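Local coordinates for protein member of s1p family of ribosomal proteins (Pyrococcus furiosus, PDB 5YH1) that binds manganese and is probably an exonuclease acting on nucleic acids, this chain being the DHH-domain part of a longer S1-family protein, at residues K254-Y266 with V293-E305. Residues are numbered along the deposited sequence; the frame is centred on the assembly and turned at random.
Sequences KKIAEVIDHEAFY and VEGIYPEVKEKQE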
loop_
_atom_site.group_PDB
_atom_site.type_symbol
_atom_site.label_atom_id
_atom_site.label_comp_id
_atom_site.label_asym_id
_atom_site.label_seq_id
_atom_site.Cartn_x
_atom_site.Cartn_y
_atom_site.Cartn_z
ATOM N N LYS A 254 -28.418 7.838 -12.236
ATOM C CA LYS A 254 -27.903 8.332 -10.960
ATOM C C LYS A 254 -27.447 7.216 -10.016
ATOM O O LYS A 254 -26.425 7.354 -9.343
ATOM C CB LYS A 254 -28.942 9.199 -10.264
ATOM C CG LYS A 254 -29.027 10.582 -10.880
ATOM C CD LYS A 254 -30.107 11.426 -10.232
ATOM C CE LYS A 254 -29.972 12.880 -10.649
ATOM N NZ LYS A 254 -31.300 13.558 -10.671
ATOM N N LYS A 255 -28.215 6.129 -9.975
ATOM C CA LYS A 255 -27.885 4.971 -9.154
ATOM C C LYS A 255 -26.598 4.333 -9.647
ATOM O O LYS A 255 -25.731 3.988 -8.843
ATOM C CB LYS A 255 -28.995 3.917 -9.211
ATOM C CG LYS A 255 -30.294 4.255 -8.493
ATOM C CD LYS A 255 -31.259 3.092 -8.700
ATOM C CE LYS A 255 -32.408 3.064 -7.715
ATOM N NZ LYS A 255 -33.147 4.347 -7.734
ATOM N N ILE A 256 -26.498 4.161 -10.969
ATOM C CA ILE A 256 -25.285 3.635 -11.600
ATOM C C ILE A 256 -24.060 4.485 -11.249
ATOM O O ILE A 256 -23.021 3.943 -10.843
ATOM C CB ILE A 256 -25.439 3.497 -13.126
ATOM C CG1 ILE A 256 -26.383 2.337 -13.443
ATOM C CG2 ILE A 256 -24.087 3.240 -13.796
ATOM C CD1 ILE A 256 -26.837 2.265 -14.887
ATOM N N ALA A 257 -24.174 5.804 -11.389
ATOM C CA ALA A 257 -23.056 6.683 -11.049
ATOM C C ALA A 257 -22.657 6.553 -9.574
ATOM O O ALA A 257 -21.458 6.505 -9.252
ATOM C CB ALA A 257 -23.378 8.135 -11.376
ATOM N N GLU A 258 -23.649 6.508 -8.686
ATOM C CA GLU A 258 -23.373 6.401 -7.249
ATOM C C GLU A 258 -22.724 5.065 -6.918
ATOM O O GLU A 258 -21.830 4.999 -6.073
ATOM C CB GLU A 258 -24.637 6.598 -6.414
ATOM C CG GLU A 258 -25.198 8.021 -6.458
ATOM C CD GLU A 258 -24.422 9.029 -5.618
ATOM O OE1 GLU A 258 -23.457 8.666 -4.917
ATOM O OE2 GLU A 258 -24.791 10.213 -5.657
ATOM N N VAL A 259 -23.168 4.008 -7.589
ATOM C CA VAL A 259 -22.573 2.690 -7.419
ATOM C C VAL A 259 -21.111 2.664 -7.869
ATOM O O VAL A 259 -20.256 2.128 -7.161
ATOM C CB VAL A 259 -23.383 1.596 -8.135
ATOM C CG1 VAL A 259 -22.608 0.292 -8.196
ATOM C CG2 VAL A 259 -24.714 1.370 -7.423
ATOM N N ILE A 260 -20.818 3.247 -9.027
ATOM C CA ILE A 260 -19.437 3.270 -9.534
ATOM C C ILE A 260 -18.495 3.986 -8.566
ATOM O O ILE A 260 -17.428 3.455 -8.229
ATOM C CB ILE A 260 -19.341 3.910 -10.927
ATOM C CG1 ILE A 260 -20.002 2.995 -11.966
ATOM C CG2 ILE A 260 -17.885 4.150 -11.303
ATOM C CD1 ILE A 260 -20.301 3.673 -13.286
ATOM N N ASP A 261 -18.892 5.173 -8.114
ATOM C CA ASP A 261 -18.056 5.976 -7.217
ATOM C C ASP A 261 -17.845 5.283 -5.859
ATOM O O ASP A 261 -16.799 5.452 -5.231
ATOM C CB ASP A 261 -18.647 7.378 -7.007
ATOM C CG ASP A 261 -18.630 8.234 -8.282
ATOM O OD1 ASP A 261 -17.808 7.999 -9.193
ATOM O OD2 ASP A 261 -19.446 9.166 -8.370
ATOM N N HIS A 262 -18.839 4.510 -5.419
ATOM C CA HIS A 262 -18.748 3.760 -4.170
ATOM C C HIS A 262 -17.795 2.574 -4.339
ATOM O O HIS A 262 -16.805 2.469 -3.632
ATOM C CB HIS A 262 -20.140 3.292 -3.728
ATOM C CG HIS A 262 -20.140 2.441 -2.501
ATOM N ND1 HIS A 262 -19.986 1.071 -2.545
ATOM C CD2 HIS A 262 -20.306 2.760 -1.196
ATOM C CE1 HIS A 262 -20.048 0.586 -1.318
ATOM N NE2 HIS A 262 -20.239 1.591 -0.483
ATOM N N GLU A 263 -18.081 1.705 -5.303
ATOM C CA GLU A 263 -17.215 0.559 -5.552
ATOM C C GLU A 263 -15.759 0.969 -5.841
ATOM O O GLU A 263 -14.824 0.336 -5.339
ATOM C CB GLU A 263 -17.761 -0.335 -6.679
ATOM C CG GLU A 263 -19.140 -0.929 -6.414
ATOM C CD GLU A 263 -19.235 -1.705 -5.105
ATOM O OE1 GLU A 263 -19.648 -1.114 -4.081
ATOM O OE2 GLU A 263 -18.910 -2.911 -5.099
ATOM N N ALA A 264 -15.562 2.017 -6.636
ATOM C CA ALA A 264 -14.199 2.444 -6.993
ATOM C C ALA A 264 -13.411 2.967 -5.791
ATOM O O ALA A 264 -12.187 2.884 -5.769
ATOM C CB ALA A 264 -14.223 3.492 -8.099
ATOM N N PHE A 265 -14.111 3.530 -4.816
ATOM C CA PHE A 265 -13.497 3.915 -3.553
ATOM C C PHE A 265 -12.842 2.705 -2.876
ATOM O O PHE A 265 -11.741 2.807 -2.347
ATOM C CB PHE A 265 -14.545 4.555 -2.623
ATOM C CG PHE A 265 -14.017 4.899 -1.255
ATOM C CD1 PHE A 265 -13.442 6.138 -1.011
ATOM C CD2 PHE A 265 -14.102 3.983 -0.209
ATOM C CE1 PHE A 265 -12.955 6.457 0.251
ATOM C CE2 PHE A 265 -13.603 4.291 1.049
ATOM C CZ PHE A 265 -13.031 5.529 1.279
ATOM N N TYR A 266 -13.516 1.559 -2.916
ATOM C CA TYR A 266 -13.027 0.369 -2.232
ATOM C C TYR A 266 -12.014 -0.450 -3.032
ATOM O O TYR A 266 -11.126 -1.056 -2.436
ATOM C CB TYR A 266 -14.191 -0.513 -1.773
ATOM C CG TYR A 266 -14.976 0.094 -0.632
ATOM C CD1 TYR A 266 -14.511 0.025 0.688
ATOM C CD2 TYR A 266 -16.174 0.752 -0.869
ATOM C CE1 TYR A 266 -15.235 0.587 1.733
ATOM C CE2 TYR A 266 -16.903 1.308 0.169
ATOM C CZ TYR A 266 -16.437 1.224 1.463
ATOM O OH TYR A 266 -17.187 1.789 2.471
ATOM N N VAL A 293 -26.352 -3.527 -9.320
ATOM C CA VAL A 293 -26.899 -2.195 -9.051
ATOM C C VAL A 293 -27.991 -2.222 -7.978
ATOM O O VAL A 293 -28.005 -1.363 -7.095
ATOM C CB VAL A 293 -27.415 -1.517 -10.337
ATOM C CG1 VAL A 293 -28.123 -0.204 -10.016
ATOM C CG2 VAL A 293 -26.254 -1.262 -11.283
ATOM N N GLU A 294 -28.879 -3.216 -8.029
ATOM C CA GLU A 294 -29.954 -3.340 -7.029
ATOM C C GLU A 294 -29.441 -3.872 -5.701
ATOM O O GLU A 294 -30.019 -3.588 -4.657
ATOM C CB GLU A 294 -31.095 -4.233 -7.540
ATOM C CG GLU A 294 -31.822 -3.671 -8.759
ATOM C CD GLU A 294 -32.835 -4.643 -9.367
ATOM O OE1 GLU A 294 -33.048 -5.748 -8.811
ATOM O OE2 GLU A 294 -33.422 -4.297 -10.419
ATOM N N GLY A 295 -28.364 -4.646 -5.730
ATOM C CA GLY A 295 -27.720 -5.080 -4.498
ATOM C C GLY A 295 -26.947 -3.967 -3.807
ATOM O O GLY A 295 -26.995 -3.834 -2.581
ATOM N N ILE A 296 -26.234 -3.158 -4.591
ATOM C CA ILE A 296 -25.276 -2.200 -4.037
ATOM C C ILE A 296 -25.925 -0.853 -3.724
ATOM O O ILE A 296 -25.648 -0.264 -2.678
ATOM C CB ILE A 296 -24.052 -2.021 -4.980
ATOM C CG1 ILE A 296 -23.293 -3.347 -5.112
ATOM C CG2 ILE A 296 -23.125 -0.921 -4.474
ATOM C CD1 ILE A 296 -22.334 -3.411 -6.280
ATOM N N TYR A 297 -26.787 -0.357 -4.610
ATOM C CA TYR A 297 -27.300 1.006 -4.442
ATOM C C TYR A 297 -27.983 1.288 -3.090
ATOM O O TYR A 297 -27.714 2.317 -2.485
ATOM C CB TYR A 297 -28.205 1.452 -5.608
ATOM C CG TYR A 297 -28.696 2.847 -5.350
ATOM C CD1 TYR A 297 -27.866 3.946 -5.564
ATOM C CD2 TYR A 297 -29.950 3.070 -4.788
ATOM C CE1 TYR A 297 -28.293 5.229 -5.270
ATOM C CE2 TYR A 297 -30.387 4.348 -4.497
ATOM C CZ TYR A 297 -29.564 5.421 -4.741
ATOM O OH TYR A 297 -30.008 6.684 -4.444
ATOM N N PRO A 298 -28.859 0.378 -2.600
ATOM C CA PRO A 298 -29.482 0.612 -1.275
ATOM C C PRO A 298 -28.458 0.786 -0.144
ATOM O O PRO A 298 -28.611 1.624 0.734
ATOM C CB PRO A 298 -30.319 -0.657 -1.048
ATOM C CG PRO A 298 -30.613 -1.164 -2.426
ATOM C CD PRO A 298 -29.376 -0.849 -3.235
ATOM N N GLU A 299 -27.411 -0.006 -0.201
ATOM C CA GLU A 299 -26.301 0.068 0.741
ATOM C C GLU A 299 -25.621 1.431 0.650
ATOM O O GLU A 299 -25.351 2.062 1.663
ATOM C CB GLU A 299 -25.362 -1.101 0.420
ATOM C CG GLU A 299 -23.960 -1.103 0.979
ATOM C CD GLU A 299 -23.179 -2.306 0.460
ATOM O OE1 GLU A 299 -23.806 -3.361 0.155
ATOM O OE2 GLU A 299 -21.942 -2.192 0.326
ATOM N N VAL A 300 -25.393 1.908 -0.570
ATOM C CA VAL A 300 -24.794 3.229 -0.779
ATOM C C VAL A 300 -25.693 4.337 -0.242
ATOM O O VAL A 300 -25.227 5.255 0.434
ATOM C CB VAL A 300 -24.510 3.495 -2.274
ATOM C CG1 VAL A 300 -23.934 4.890 -2.475
ATOM C CG2 VAL A 300 -23.560 2.444 -2.822
ATOM N N LYS A 301 -26.982 4.242 -0.553
ATOM C CA LYS A 301 -27.946 5.226 -0.109
ATOM C C LYS A 301 -28.023 5.278 1.403
ATOM O O LYS A 301 -28.116 6.356 1.985
ATOM C CB LYS A 301 -29.330 4.905 -0.681
ATOM C CG LYS A 301 -30.419 5.863 -0.244
ATOM C CD LYS A 301 -31.773 5.412 -0.766
ATOM C CE LYS A 301 -32.791 6.534 -0.657
ATOM N NZ LYS A 301 -34.184 6.021 -0.682
ATOM N N GLU A 302 -28.015 4.114 2.039
ATOM C CA GLU A 302 -28.102 4.061 3.490
ATOM C C GLU A 302 -26.868 4.679 4.153
ATOM O O GLU A 302 -26.996 5.403 5.140
ATOM C CB GLU A 302 -28.301 2.624 3.975
ATOM C CG GLU A 302 -28.588 2.524 5.468
ATOM C CD GLU A 302 -28.782 1.092 5.927
ATOM O OE1 GLU A 302 -27.922 0.235 5.624
ATOM O OE2 GLU A 302 -29.798 0.818 6.595
ATOM N N LYS A 303 -25.679 4.407 3.617
ATOM C CA LYS A 303 -24.462 5.036 4.149
ATOM C C LYS A 303 -24.524 6.551 4.065
ATOM O O LYS A 303 -24.179 7.243 5.017
ATOM C CB LYS A 303 -23.221 4.583 3.396
ATOM C CG LYS A 303 -22.786 3.168 3.691
ATOM C CD LYS A 303 -21.512 2.869 2.922
ATOM C CE LYS A 303 -21.141 1.411 3.044
ATOM N NZ LYS A 303 -19.778 1.141 2.510
ATOM N N GLN A 304 -24.959 7.071 2.922
ATOM C CA GLN A 304 -25.046 8.523 2.757
ATOM C C GLN A 304 -26.045 9.145 3.731
ATOM O O GLN A 304 -25.751 10.161 4.349
ATOM C CB GLN A 304 -25.380 8.889 1.312
ATOM C CG GLN A 304 -24.255 8.556 0.342
ATOM C CD GLN A 304 -24.521 9.037 -1.075
ATOM O OE1 GLN A 304 -25.418 9.831 -1.305
ATOM N NE2 GLN A 304 -23.734 8.558 -2.027
ATOM N N GLU A 305 -27.217 8.529 3.880
ATOM C CA GLU A 305 -28.231 9.036 4.810
ATOM C C GLU A 305 -27.764 9.004 6.258
ATOM O O GLU A 305 -27.997 9.951 7.008
ATOM C CB GLU A 305 -29.528 8.233 4.687
ATOM C CG GLU A 305 -30.269 8.529 3.404
ATOM C CD GLU A 305 -31.468 7.630 3.183
ATOM O OE1 GLU A 305 -31.562 6.545 3.804
ATOM O OE2 GLU A 305 -32.319 8.019 2.364
HETATM O O HOH W 1 -24.954 11.556 -3.405
#
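His262 reaches from helix 254-266 as a knob into a hole formed by Ile296, Glu299, Val300 and Lys303 of helix 293-305, at a steep helix crossing of 77° in this DHH-family phosphoesterase fold. With CG anti to the backbone N (chi1 176°), its imidazole lies against the second helix, and a flat ring with two edge nitrogens, ND1 and NE2, suits a place where apolar groups meet its faces and polar ones its edge. Val300 CG2 presses one face, 3.4 Å from His262 CG; the Tyr266 ring edge, through CE2, covers the opposite one. In the ring plane, His262 ND1 donates to Glu263 OE1 at 2.7 Å, which fixes the ring flip and presents NE2 as acceptor to Lys303 NZ at 3.1 Å. The extended lysine also gives NZ to Tyr266 OH at 2.7 Å. Arg150 of a second subunit pairs with both Glu263 and Glu299, so the knob borders the subunit interface.

Farther along, branched Val259 fills the crossing, setting CG1 against Ile296 CG2 and turning CG2 to the edge of Tyr297. Lys255 lays its aliphatic chain over one Tyr297 face, CG standing 3.6 Å from the ring centroid in a CH-pi contact, and its long chain suits this partly exposed margin. Glu258 bends at chi2 (-76°) so that OE1, also salt-bridged to Lys345, receives Gln304 NE2 at 2.9 Å from above the carboxylate plane, although the bond lies in the amide's own plane. A water closes the pair by donating to Glu258 OE2 and Gln304 OE1.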